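Probable fatty acyl-CoA transferase Rv3272 (Mycobacterium tuberculosis, PDB 5YX6) binds fatty acyl-CoAs of varying chain length, palmitoyl-CoA most tightly, and probably acts in fatty acid metabolism as a family III CoA transferase. Local coordinates at residues A[128-133]-A[202-207]; A[144-149]-A[172-177]; A[151-156]-A[212-217]. All blocks are in the same frame, centred on the assembly; numbering follows the deposited sequence.

In the fold
All three contacts are buried and close to the second subunit, but their chemistry differs. Contact 1 pairs strand 126-131 with the chain's own edge strand 201-205, where the sheet runs on into the second subunit; its backbone bonds continue into helix 206-213. Contact 2 is nested within the loop that contact 1 closes; there a carboxylate of helix 146-152 meets the N-terminal end of helix 173-196, beside the inferred nucleophile Asp-175. Contact 3 joins the other end of helix 146-152 to the end of helix 206-213 through one glutamine amide and apolar packing. Met-206 of contact 1 touches Asp-175, and Met-155 of contact 3 touches Leu-173 and Val-174, so the three form one cluster.

Contact 1. Residues A[128-133]-A[202-207]; sequences ARLTAY and VQVAMY
Leu-130 and Val-204 pack together on one face of two parallel strands, beside the pair Ala-128 and Val-202. From Leu-130, CB and then CG pass Val-204 O at the edge of van der Waals range. CG stands opposite the backbone N (chi1 178°), a rotation that leads the branch toward the neighbouring strand. At the tip, CD1 lies 3.2 Å from Val-204 O and 3.9 Å from Val-204 CG1, and it comes near Met-206 CG beyond, at the limit of contact. On the other face Arg-129 CB lies alongside Gln-203 CG, while its guanidinium group turns off to salt bridges with Glu-101 and Glu-109.

The backbone supplies the polar links. The backbone N and O of Arg-129 both face strand 201-205: its N donates to Val-202 O (2.8 Å), and its O accepts from Val-204 N (2.8 Å). Thr-131 N then donates to Val-204 O (3.0 Å). The pairing continues past the strand, as Met-206 N bonds to Thr-131 O (2.9 Å) and Tyr-207 N to Ala-132 O (2.9 Å). Thr-131 OG1 binds a water and also pairs with Gly-134 N. The chemistry implies that the carbonyls of Thr-131 and Ala-132 satisfy the first N-H groups of helix 206-213, carrying the parallel register of this Rossmann-type sheet into the start of a helix.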
ATOM      1  N   ALA A 128      -3.545   4.050 -19.094  1.00 27.53           N
ATOM      2  CA  ALA A 128      -3.743   3.578 -17.726  1.00 29.21           C
ATOM      3  C   ALA A 128      -4.920   4.259 -17.021  1.00 31.65           C
ATOM      4  O   ALA A 128      -4.980   5.483 -16.962  1.00 32.29           O
ATOM      5  CB  ALA A 128      -2.455   3.767 -16.919  1.00 24.62           C
ATOM      6  N   ARG A 129      -5.842   3.462 -16.482  1.00 30.80           N
ATOM      7  CA  ARG A 129      -7.047   3.976 -15.820  1.00 30.16           C
ATOM      8  C   ARG A 129      -7.116   3.634 -14.330  1.00 33.50           C
ATOM      9  O   ARG A 129      -7.016   2.468 -13.941  1.00 32.52           O
ATOM     10  CB  ARG A 129      -8.297   3.454 -16.523  1.00 33.01           C
ATOM     11  CG  ARG A 129      -8.127   3.382 -18.029  1.00 30.70           C
ATOM     12  CD  ARG A 129      -9.424   3.120 -18.757  1.00 31.64           C
ATOM     13  NE  ARG A 129     -10.303   4.283 -18.749  1.00 38.23           N
ATOM     14  CZ  ARG A 129     -11.362   4.411 -19.536  1.00 39.59           C
ATOM     15  NH1 ARG A 129     -12.110   5.505 -19.472  1.00 46.03           N
ATOM     16  NH2 ARG A 129     -11.659   3.450 -20.400  1.00 39.00           N
ATOM     17  N   LEU A 130      -7.273   4.663 -13.504  1.00 32.29           N
ATOM     18  CA  LEU A 130      -7.469   4.490 -12.067  1.00 34.68           C
ATOM     19  C   LEU A 130      -8.893   4.879 -11.666  1.00 32.93           C
ATOM     20  O   LEU A 130      -9.316   6.005 -11.908  1.00 33.76           O
ATOM     21  CB  LEU A 130      -6.447   5.316 -11.289  1.00 31.45           C
ATOM     22  CG  LEU A 130      -6.550   5.287  -9.764  1.00 39.27           C
ATOM     23  CD1 LEU A 130      -6.407   3.879  -9.243  1.00 32.48           C
ATOM     24  CD2 LEU A 130      -5.475   6.175  -9.159  1.00 41.07           C
ATOM     25  N   THR A 131      -9.651   3.943 -11.103  1.00 30.59           N
ATOM     26  CA  THR A 131     -11.001   4.271 -10.641  1.00 31.14           C
ATOM     27  C   THR A 131     -11.175   3.919  -9.162  1.00 28.85           C
ATOM     28  O   THR A 131     -10.303   3.290  -8.566  1.00 31.01           O
ATOM     29  CB  THR A 131     -12.092   3.540 -11.460  1.00 34.57           C
ATOM     30  OG1 THR A 131     -12.043   2.135 -11.188  1.00 37.55           O
ATOM     31  CG2 THR A 131     -11.917   3.790 -12.948  1.00 34.56           C
ATOM     32  N   ALA A 132     -12.295   4.330  -8.573  1.00 28.99           N
ATOM     33  CA  ALA A 132     -12.602   3.969  -7.189  1.00 28.59           C
ATOM     34  C   ALA A 132     -13.042   2.515  -7.057  1.00 27.71           C
ATOM     35  O   ALA A 132     -12.541   1.787  -6.202  1.00 22.98           O
ATOM     36  CB  ALA A 132     -13.676   4.891  -6.621  1.00 26.17           C
ATOM     37  N   TYR A 133     -13.974   2.095  -7.907  1.00 27.09           N
ATOM     38  CA  TYR A 133     -14.626   0.801  -7.736  1.00 27.20           C
ATOM     39  C   TYR A 133     -14.562  -0.131  -8.951  1.00 34.40           C
ATOM     40  O   TYR A 133     -15.111  -1.231  -8.905  1.00 35.95           O
ATOM     41  CB  TYR A 133     -16.088   1.006  -7.360  1.00 31.63           C
ATOM     42  CG  TYR A 133     -16.306   1.735  -6.057  1.00 30.24           C
ATOM     43  CD1 TYR A 133     -16.116   1.098  -4.839  1.00 33.77           C
ATOM     44  CD2 TYR A 133     -16.719   3.058  -6.045  1.00 35.53           C
ATOM     45  CE1 TYR A 133     -16.327   1.770  -3.641  1.00 37.52           C
ATOM     46  CE2 TYR A 133     -16.940   3.739  -4.852  1.00 33.96           C
ATOM     47  CZ  TYR A 133     -16.741   3.094  -3.659  1.00 34.26           C
ATOM     48  OH  TYR A 133     -16.953   3.778  -2.482  1.00 35.31           O
ATOM     49  N   VAL A 202      -4.134  -0.612 -19.130  1.00 26.03           N
ATOM     50  CA  VAL A 202      -3.950  -0.981 -17.748  1.00 29.36           C
ATOM     51  C   VAL A 202      -5.064  -0.382 -16.877  1.00 34.14           C
ATOM     52  O   VAL A 202      -5.445   0.776 -17.060  1.00 30.83           O
ATOM     53  CB  VAL A 202      -2.553  -0.518 -17.284  1.00 29.29           C
ATOM     54  CG1 VAL A 202      -2.475  -0.429 -15.799  1.00 33.78           C
ATOM     55  CG2 VAL A 202      -1.489  -1.448 -17.834  1.00 27.57           C
ATOM     56  N   GLN A 203      -5.601  -1.173 -15.948  1.00 33.34           N
ATOM     57  CA  GLN A 203      -6.676  -0.695 -15.076  1.00 33.38           C
ATOM     58  C   GLN A 203      -6.408  -1.059 -13.619  1.00 31.18           C
ATOM     59  O   GLN A 203      -6.048  -2.194 -13.301  1.00 32.21           O
ATOM     60  CB  GLN A 203      -8.035  -1.249 -15.523  1.00 31.23           C
ATOM     61  CG  GLN A 203      -8.498  -0.708 -16.870  1.00 38.13           C
ATOM     62  CD  GLN A 203      -9.817  -1.305 -17.344  1.00 43.99           C
ATOM     63  OE1 GLN A 203      -9.845  -2.382 -17.943  1.00 46.60           O
ATOM     64  NE2 GLN A 203     -10.916  -0.594 -17.096  1.00 39.22           N
ATOM     65  N   VAL A 204      -6.555  -0.074 -12.742  1.00 29.89           N
ATOM     66  CA  VAL A 204      -6.367  -0.269 -11.310  1.00 28.16           C
ATOM     67  C   VAL A 204      -7.548   0.326 -10.550  1.00 28.07           C
ATOM     68  O   VAL A 204      -7.876   1.499 -10.733  1.00 31.10           O
ATOM     69  CB  VAL A 204      -5.064   0.382 -10.815  1.00 26.52           C
ATOM     70  CG1 VAL A 204      -4.956   0.278  -9.295  1.00 29.82           C
ATOM     71  CG2 VAL A 204      -3.866  -0.255 -11.477  1.00 24.29           C
ATOM     72  N   ALA A 205      -8.210  -0.489  -9.733  1.00 29.94           N
ATOM     73  CA  ALA A 205      -9.315  -0.014  -8.894  1.00 26.62           C
ATOM     74  C   ALA A 205      -8.884   0.105  -7.431  1.00 27.19           C
ATOM     75  O   ALA A 205      -8.252  -0.807  -6.884  1.00 22.21           O
ATOM     76  CB  ALA A 205     -10.510  -0.931  -9.020  1.00 26.65           C
ATOM     77  N   MET A 206      -9.203   1.238  -6.810  1.00 26.22           N
ATOM     78  CA  MET A 206      -8.860   1.461  -5.410  1.00 27.96           C
ATOM     79  C   MET A 206      -9.488   0.385  -4.530  1.00 27.34           C
ATOM     80  O   MET A 206      -8.877  -0.096  -3.568  1.00 25.23           O
ATOM     81  CB  MET A 206      -9.302   2.851  -4.954  1.00 33.48           C
ATOM     82  CG  MET A 206      -8.353   3.988  -5.346  1.00 35.63           C
ATOM     83  SD  MET A 206      -9.097   5.629  -5.111  1.00 51.13           S
ATOM     84  CE  MET A 206      -9.393   5.634  -3.347  1.00 42.33           C
ATOM     85  N   TYR A 207     -10.709   0.002  -4.871  1.00 25.87           N
ATOM     86  CA  TYR A 207     -11.381  -1.064  -4.153  1.00 28.26           C
ATOM     87  C   TYR A 207     -10.578  -2.362  -4.195  1.00 28.18           C
ATOM     88  O   TYR A 207     -10.410  -3.027  -3.166  1.00 26.91           O
ATOM     89  CB  TYR A 207     -12.774  -1.281  -4.728  1.00 25.26           C
ATOM     90  CG  TYR A 207     -13.581  -2.342  -4.014  1.00 28.54           C
ATOM     91  CD1 TYR A 207     -14.194  -2.071  -2.796  1.00 26.96           C
ATOM     92  CD2 TYR A 207     -13.773  -3.593  -4.581  1.00 27.34           C
ATOM     93  CE1 TYR A 207     -14.953  -3.028  -2.151  1.00 28.11           C
ATOM     94  CE2 TYR A 207     -14.529  -4.553  -3.944  1.00 29.92           C
ATOM     95  CZ  TYR A 207     -15.120  -4.262  -2.734  1.00 28.81           C
ATOM     96  OH  TYR A 207     -15.875  -5.216  -2.099  1.00 32.55           O
TER
HETATM   97  O   HOH W   1     -10.205   0.723 -12.725  1.00 32.28           O

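Contact 2. Residues A[144-149]-A[172-177]; sequences GIDLVV and QLVDNA
Asp-146 points its carboxylate at the opening turn of helix 173-196, with CG extended away from its own backbone N (chi1 -178°). OD2 is the atom that touches. Asp-175 N comes in nearly along the C-O axis of OD2 and donates a fairly straight bond of 2.9 Å, while Val-174 N, also 2.9 Å from OD2, makes a weak bond, its N-H...O angle bent to 121°. Val-174 CB packs against the same oxygen at 3.3 Å.

Gln-172, the N-cap residue of that helix, crosses Asp-146 at about a right angle: its CA lies 3.6 Å from Asp-146 CG, and the amide and carboxylate planes are turned 78° apart. On another side the Asp-175 carboxylate lies alongside the Asp-146 CB, with OD2 of Asp-175 3.7 Å from that carbon. A water ties the pair further, accepting from Asp-146 N and donating to Asp-175 OD2. The N-H groups at the helix start would tend to stabilise negative charge on Asp-146, though Asp-175 OD1, 4.1 Å from Asp-146 OD2, would act against this. This second-shell grip also holds the backbone of Asp-175, the inferred nucleophile.

One turn further along, Val-149 CG1 meets Val-174 CG1 at 4.1 Å. Around the pair, Val-148 and Val-149 rest on Tyr-133 just after strand 126-131, Val-174 and Asp-175 touch Met-206 of helix 206-213, and Leu-147 packs on Val-262 of the second subunit.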
ATOM      1  N   GLY A 144     -15.675   7.841  -5.568  1.00 34.36           N
ATOM      2  CA  GLY A 144     -15.437   7.502  -4.182  1.00 26.64           C
ATOM      3  C   GLY A 144     -14.233   8.259  -3.709  1.00 32.14           C
ATOM      4  O   GLY A 144     -13.486   8.795  -4.516  1.00 39.71           O
ATOM      5  N   ILE A 145     -14.042   8.324  -2.402  1.00 28.93           N
ATOM      6  CA  ILE A 145     -12.780   8.809  -1.871  1.00 37.21           C
ATOM      7  C   ILE A 145     -12.219   7.745  -0.922  1.00 30.40           C
ATOM      8  O   ILE A 145     -12.873   6.730  -0.688  1.00 31.30           O
ATOM      9  CB  ILE A 145     -12.936  10.172  -1.171  1.00 38.30           C
ATOM     10  CG1 ILE A 145     -14.014  10.124  -0.091  1.00 35.87           C
ATOM     11  CG2 ILE A 145     -13.288  11.238  -2.182  1.00 37.02           C
ATOM     12  CD1 ILE A 145     -13.874  11.250   0.912  1.00 40.33           C
ATOM     13  N   ASP A 146     -10.999   7.958  -0.439  1.00 29.65           N
ATOM     14  CA  ASP A 146     -10.277   7.001   0.416  1.00 30.87           C
ATOM     15  C   ASP A 146     -11.144   6.435   1.543  1.00 31.37           C
ATOM     16  O   ASP A 146     -11.288   5.218   1.692  1.00 28.81           O
ATOM     17  CB  ASP A 146      -9.018   7.674   1.001  1.00 31.88           C
ATOM     18  CG  ASP A 146      -8.175   6.729   1.875  1.00 43.17           C
ATOM     19  OD1 ASP A 146      -8.528   6.496   3.057  1.00 44.23           O
ATOM     20  OD2 ASP A 146      -7.153   6.207   1.365  1.00 40.35           O
ATOM     21  N   LEU A 147     -11.719   7.341   2.324  1.00 36.34           N
ATOM     22  CA  LEU A 147     -12.469   7.006   3.530  1.00 36.23           C
ATOM     23  C   LEU A 147     -13.649   6.056   3.263  1.00 31.03           C
ATOM     24  O   LEU A 147     -13.885   5.115   4.012  1.00 31.49           O
ATOM     25  CB  LEU A 147     -12.948   8.309   4.182  1.00 38.75           C
ATOM     26  CG  LEU A 147     -13.672   8.312   5.521  1.00 43.27           C
ATOM     27  CD1 LEU A 147     -13.329   9.600   6.261  1.00 46.06           C
ATOM     28  CD2 LEU A 147     -15.158   8.212   5.302  1.00 36.78           C
ATOM     29  N   VAL A 148     -14.381   6.302   2.186  1.00 27.13           N
ATOM     30  CA  VAL A 148     -15.562   5.512   1.876  1.00 26.02           C
ATOM     31  C   VAL A 148     -15.197   4.179   1.225  1.00 26.48           C
ATOM     32  O   VAL A 148     -15.830   3.159   1.486  1.00 25.50           O
ATOM     33  CB  VAL A 148     -16.521   6.306   0.958  1.00 26.81           C
ATOM     34  CG1 VAL A 148     -17.695   5.451   0.544  1.00 27.33           C
ATOM     35  CG2 VAL A 148     -17.030   7.516   1.693  1.00 32.14           C
ATOM     36  N   VAL A 149     -14.197   4.200   0.346  1.00 29.17           N
ATOM     37  CA  VAL A 149     -13.697   2.974  -0.272  1.00 30.47           C
ATOM     38  C   VAL A 149     -13.105   2.017   0.780  1.00 26.87           C
ATOM     39  O   VAL A 149     -13.350   0.812   0.738  1.00 26.34           O
ATOM     40  CB  VAL A 149     -12.632   3.288  -1.353  1.00 30.83           C
ATOM     41  CG1 VAL A 149     -11.963   2.004  -1.851  1.00 25.63           C
ATOM     42  CG2 VAL A 149     -13.255   4.077  -2.496  1.00 29.33           C
ATOM     43  N   GLN A 172      -4.531   8.052   4.749  1.00 34.16           N
ATOM     44  CA  GLN A 172      -5.110   7.700   3.457  1.00 35.19           C
ATOM     45  C   GLN A 172      -4.358   6.531   2.852  1.00 34.74           C
ATOM     46  O   GLN A 172      -3.625   6.692   1.867  1.00 29.55           O
ATOM     47  CB  GLN A 172      -5.091   8.896   2.496  1.00 32.80           C
ATOM     48  CG  GLN A 172      -6.050  10.036   2.849  1.00 31.01           C
ATOM     49  CD  GLN A 172      -5.653  10.764   4.122  1.00 36.31           C
ATOM     50  OE1 GLN A 172      -4.654  11.485   4.149  1.00 41.29           O
ATOM     51  NE2 GLN A 172      -6.420  10.562   5.190  1.00 30.71           N
ATOM     52  N   LEU A 173      -4.545   5.352   3.438  1.00 33.02           N
ATOM     53  CA  LEU A 173      -3.751   4.202   3.046  1.00 36.71           C
ATOM     54  C   LEU A 173      -4.174   3.684   1.681  1.00 31.82           C
ATOM     55  O   LEU A 173      -3.345   3.194   0.920  1.00 32.78           O
ATOM     56  CB  LEU A 173      -3.853   3.081   4.082  1.00 31.67           C
ATOM     57  CG  LEU A 173      -5.170   2.308   4.130  1.00 35.82           C
ATOM     58  CD1 LEU A 173      -4.946   0.876   4.573  1.00 39.19           C
ATOM     59  CD2 LEU A 173      -6.156   3.004   5.047  1.00 41.29           C
ATOM     60  N   VAL A 174      -5.453   3.807   1.365  1.00 29.73           N
ATOM     61  CA  VAL A 174      -5.964   3.263   0.114  1.00 34.56           C
ATOM     62  C   VAL A 174      -5.502   4.099  -1.083  1.00 32.53           C
ATOM     63  O   VAL A 174      -5.131   3.554  -2.122  1.00 34.04           O
ATOM     64  CB  VAL A 174      -7.499   3.162   0.146  1.00 33.85           C
ATOM     65  CG1 VAL A 174      -8.045   2.828  -1.229  1.00 37.69           C
ATOM     66  CG2 VAL A 174      -7.922   2.109   1.149  1.00 34.78           C
ATOM     67  N   ASP A 175      -5.510   5.418  -0.916  1.00 35.76           N
ATOM     68  CA  ASP A 175      -4.940   6.341  -1.894  1.00 34.21           C
ATOM     69  C   ASP A 175      -3.469   6.060  -2.172  1.00 32.03           C
ATOM     70  O   ASP A 175      -3.071   5.869  -3.312  1.00 33.85           O
ATOM     71  CB  ASP A 175      -5.071   7.788  -1.413  1.00 35.18           C
ATOM     72  CG  ASP A 175      -6.437   8.378  -1.686  1.00 39.79           C
ATOM     73  OD1 ASP A 175      -7.232   7.729  -2.392  1.00 39.42           O
ATOM     74  OD2 ASP A 175      -6.704   9.507  -1.214  1.00 43.03           O
ATOM     75  N   ASN A 176      -2.659   6.046  -1.121  1.00 33.62           N
ATOM     76  CA  ASN A 176      -1.227   5.949  -1.308  1.00 27.89           C
ATOM     77  C   ASN A 176      -0.831   4.567  -1.811  1.00 29.85           C
ATOM     78  O   ASN A 176       0.021   4.455  -2.697  1.00 33.90           O
ATOM     79  CB  ASN A 176      -0.502   6.317  -0.017  1.00 27.86           C
ATOM     80  CG  ASN A 176      -0.687   7.797   0.344  1.00 45.15           C
ATOM     81  OD1 ASN A 176      -0.527   8.685  -0.501  1.00 46.63           O
ATOM     82  ND2 ASN A 176      -1.039   8.063   1.595  1.00 43.54           N
ATOM     83  N   ALA A 177      -1.485   3.525  -1.314  1.00 27.19           N
ATOM     84  CA  ALA A 177      -1.249   2.184  -1.848  1.00 28.12           C
ATOM     85  C   ALA A 177      -1.679   2.082  -3.309  1.00 28.50           C
ATOM     86  O   ALA A 177      -0.995   1.448  -4.116  1.00 26.81           O
ATOM     87  CB  ALA A 177      -1.969   1.127  -1.012  1.00 29.64           C
TER
HETATM   88  O   HOH W   2      -9.654  10.096  -1.824  1.00 36.82           O

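Contact 3. Residues A[151-156]-A[212-217]; sequences AEAGMT and GLQANQ
Gln-214 reaches across to the turn that ends helix 146-152 and donates from NE2 to Ala-153 O, 2.7 Å away. The N-H is moderately bent toward the oxygen (152°), and NE2 stands above the carbonyl plane, 55° out of it, and not on a lone pair. The oxygen of the same amide, OE1, lies 3.1 Å from Gly-154 C, against the backbone of the turn. Met-155 closes in on the amide as well: its CG sits 3.5 Å from Gln-214 CD. Farther along, Met-155 runs out extended (chi2 -178°), which carries its methyl CE to Leu-213 CD1 at 3.9 Å and to Leu-213 CB at 4.0 Å. The contact is thus one polar bond beside a strip of apolar side chain.

The amide has further partners that fix its rotation. NE2 also donates to Ala-210 O, one turn earlier in helix 206-213, and OE1 accepts from Trp-335 NE1 of the second subunit. Both ends of this buried group are therefore satisfied, and the NE2 and OE1 roles are set by their partners. Around the methionine tip, Leu-173 and Val-174 of helix 173-196 add to the packing, while Leu-213 rests on Leu-173 and Ala-177.

On the side of residues 151-156 the turn is a Schellman motif, with Gly-154 at positive phi after the last helical turn. On the other side Gln-214 is the N-cap of helix 215-222, where it follows directly on helix 206-213. The arrangement is a helix C-terminus docked on a helix-helix junction, at the dimer interface of this CoA transferase.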
ATOM      1  N   ALA A 151     -13.904   1.792   3.967  1.00 31.31           N
ATOM      2  CA  ALA A 151     -14.993   1.259   4.779  1.00 30.43           C
ATOM      3  C   ALA A 151     -15.842   0.266   3.995  1.00 27.26           C
ATOM      4  O   ALA A 151     -16.318  -0.721   4.535  1.00 32.31           O
ATOM      5  CB  ALA A 151     -15.867   2.395   5.317  1.00 30.28           C
ATOM      6  N   GLU A 152     -16.049   0.536   2.719  1.00 28.27           N
ATOM      7  CA  GLU A 152     -16.861  -0.354   1.909  1.00 30.44           C
ATOM      8  C   GLU A 152     -16.111  -1.675   1.647  1.00 33.18           C
ATOM      9  O   GLU A 152     -16.736  -2.727   1.472  1.00 31.51           O
ATOM     10  CB  GLU A 152     -17.279   0.342   0.605  1.00 26.15           C
ATOM     11  CG  GLU A 152     -18.296  -0.451  -0.203  1.00 29.96           C
ATOM     12  CD  GLU A 152     -19.049   0.380  -1.237  1.00 34.71           C
ATOM     13  OE1 GLU A 152     -18.805   1.604  -1.351  1.00 32.08           O
ATOM     14  OE2 GLU A 152     -19.901  -0.200  -1.938  1.00 35.66           O
ATOM     15  N   ALA A 153     -14.777  -1.618   1.644  1.00 28.09           N
ATOM     16  CA  ALA A 153     -13.939  -2.817   1.458  1.00 28.03           C
ATOM     17  C   ALA A 153     -13.652  -3.589   2.761  1.00 34.58           C
ATOM     18  O   ALA A 153     -12.920  -4.586   2.756  1.00 31.64           O
ATOM     19  CB  ALA A 153     -12.638  -2.440   0.799  1.00 26.47           C
ATOM     20  N   GLY A 154     -14.162  -3.096   3.884  1.00 26.16           N
ATOM     21  CA  GLY A 154     -14.063  -3.855   5.117  1.00 29.83           C
ATOM     22  C   GLY A 154     -13.026  -3.438   6.145  1.00 27.88           C
ATOM     23  O   GLY A 154     -12.844  -4.133   7.141  1.00 29.20           O
ATOM     24  N   MET A 155     -12.380  -2.294   5.941  1.00 27.24           N
ATOM     25  CA  MET A 155     -11.222  -1.935   6.757  1.00 30.96           C
ATOM     26  C   MET A 155     -11.542  -1.435   8.167  1.00 33.95           C
ATOM     27  O   MET A 155     -10.625  -1.112   8.923  1.00 36.73           O
ATOM     28  CB  MET A 155     -10.385  -0.883   6.033  1.00 27.42           C
ATOM     29  CG  MET A 155      -9.641  -1.456   4.845  1.00 29.42           C
ATOM     30  SD  MET A 155      -8.606  -0.248   4.010  1.00 32.80           S
ATOM     31  CE  MET A 155      -7.519  -1.349   3.095  1.00 33.78           C
ATOM     32  N   THR A 156     -12.820  -1.413   8.537  1.00 31.04           N
ATOM     33  CA  THR A 156     -13.208  -1.020   9.889  1.00 35.02           C
ATOM     34  C   THR A 156     -13.384  -2.251  10.774  1.00 36.19           C
ATOM     35  O   THR A 156     -13.593  -2.125  11.980  1.00 41.08           O
ATOM     36  CB  THR A 156     -14.539  -0.170   9.920  1.00 38.59           C
ATOM     37  OG1 THR A 156     -15.669  -0.984   9.570  1.00 31.47           O
ATOM     38  CG2 THR A 156     -14.469   1.035   8.979  1.00 34.03           C
ATOM     39  N   GLY A 212      -7.102  -6.253  -1.595  1.00 29.81           N
ATOM     40  CA  GLY A 212      -5.788  -6.864  -1.604  1.00 32.64           C
ATOM     41  C   GLY A 212      -5.010  -6.664  -0.318  1.00 28.26           C
ATOM     42  O   GLY A 212      -4.355  -7.581   0.154  1.00 31.36           O
ATOM     43  N   LEU A 213      -5.078  -5.468   0.251  1.00 31.22           N
ATOM     44  CA  LEU A 213      -4.388  -5.193   1.511  1.00 34.12           C
ATOM     45  C   LEU A 213      -4.900  -6.041   2.680  1.00 31.75           C
ATOM     46  O   LEU A 213      -4.166  -6.277   3.630  1.00 30.37           O
ATOM     47  CB  LEU A 213      -4.494  -3.703   1.857  1.00 29.12           C
ATOM     48  CG  LEU A 213      -3.785  -2.755   0.877  1.00 31.25           C
ATOM     49  CD1 LEU A 213      -4.052  -1.304   1.253  1.00 26.15           C
ATOM     50  CD2 LEU A 213      -2.272  -3.025   0.826  1.00 21.88           C
ATOM     51  N   GLN A 214      -6.139  -6.517   2.583  1.00 32.53           N
ATOM     52  CA  GLN A 214      -6.764  -7.314   3.636  1.00 30.43           C
ATOM     53  C   GLN A 214      -6.910  -8.783   3.244  1.00 30.49           C
ATOM     54  O   GLN A 214      -7.710  -9.512   3.830  1.00 32.58           O
ATOM     55  CB  GLN A 214      -8.159  -6.775   3.959  1.00 30.64           C
ATOM     56  CG  GLN A 214      -8.291  -5.285   4.111  1.00 29.45           C
ATOM     57  CD  GLN A 214      -9.749  -4.867   4.092  1.00 33.91           C
ATOM     58  OE1 GLN A 214     -10.415  -4.851   5.133  1.00 32.75           O
ATOM     59  NE2 GLN A 214     -10.259  -4.528   2.910  1.00 32.63           N
ATOM     60  N   ALA A 215      -6.145  -9.209   2.249  1.00 29.50           N
ATOM     61  CA  ALA A 215      -6.359 -10.502   1.592  1.00 32.33           C
ATOM     62  C   ALA A 215      -6.386 -11.701   2.545  1.00 36.75           C
ATOM     63  O   ALA A 215      -7.242 -12.565   2.404  1.00 37.62           O
ATOM     64  CB  ALA A 215      -5.290 -10.717   0.513  1.00 30.67           C
ATOM     65  N   ASN A 216      -5.465 -11.750   3.508  1.00 35.67           N
ATOM     66  CA  ASN A 216      -5.381 -12.888   4.434  1.00 47.75           C
ATOM     67  C   ASN A 216      -6.630 -13.022   5.294  1.00 47.66           C
ATOM     68  O   ASN A 216      -7.178 -14.111   5.419  1.00 53.53           O
ATOM     69  CB  ASN A 216      -4.159 -12.774   5.324  1.00 45.29           C
ATOM     70  N   GLN A 217      -7.070 -11.917   5.887  1.00 44.05           N
ATOM     71  CA  GLN A 217      -8.298 -11.911   6.672  1.00 39.49           C
ATOM     72  C   GLN A 217      -9.538 -12.161   5.839  1.00 41.35           C
ATOM     73  O   GLN A 217     -10.467 -12.811   6.300  1.00 47.36           O
ATOM     74  CB  GLN A 217      -8.445 -10.595   7.437  1.00 42.50           C
ATOM     75  CG  GLN A 217      -7.602 -10.543   8.705  1.00 46.94           C
ATOM     76  CD  GLN A 217      -6.124 -10.522   8.429  1.00 53.12           C
ATOM     77  OE1 GLN A 217      -5.674  -9.950   7.431  1.00 52.27           O
ATOM     78  NE2 GLN A 217      -5.348 -11.161   9.305  1.00 54.67           N
TER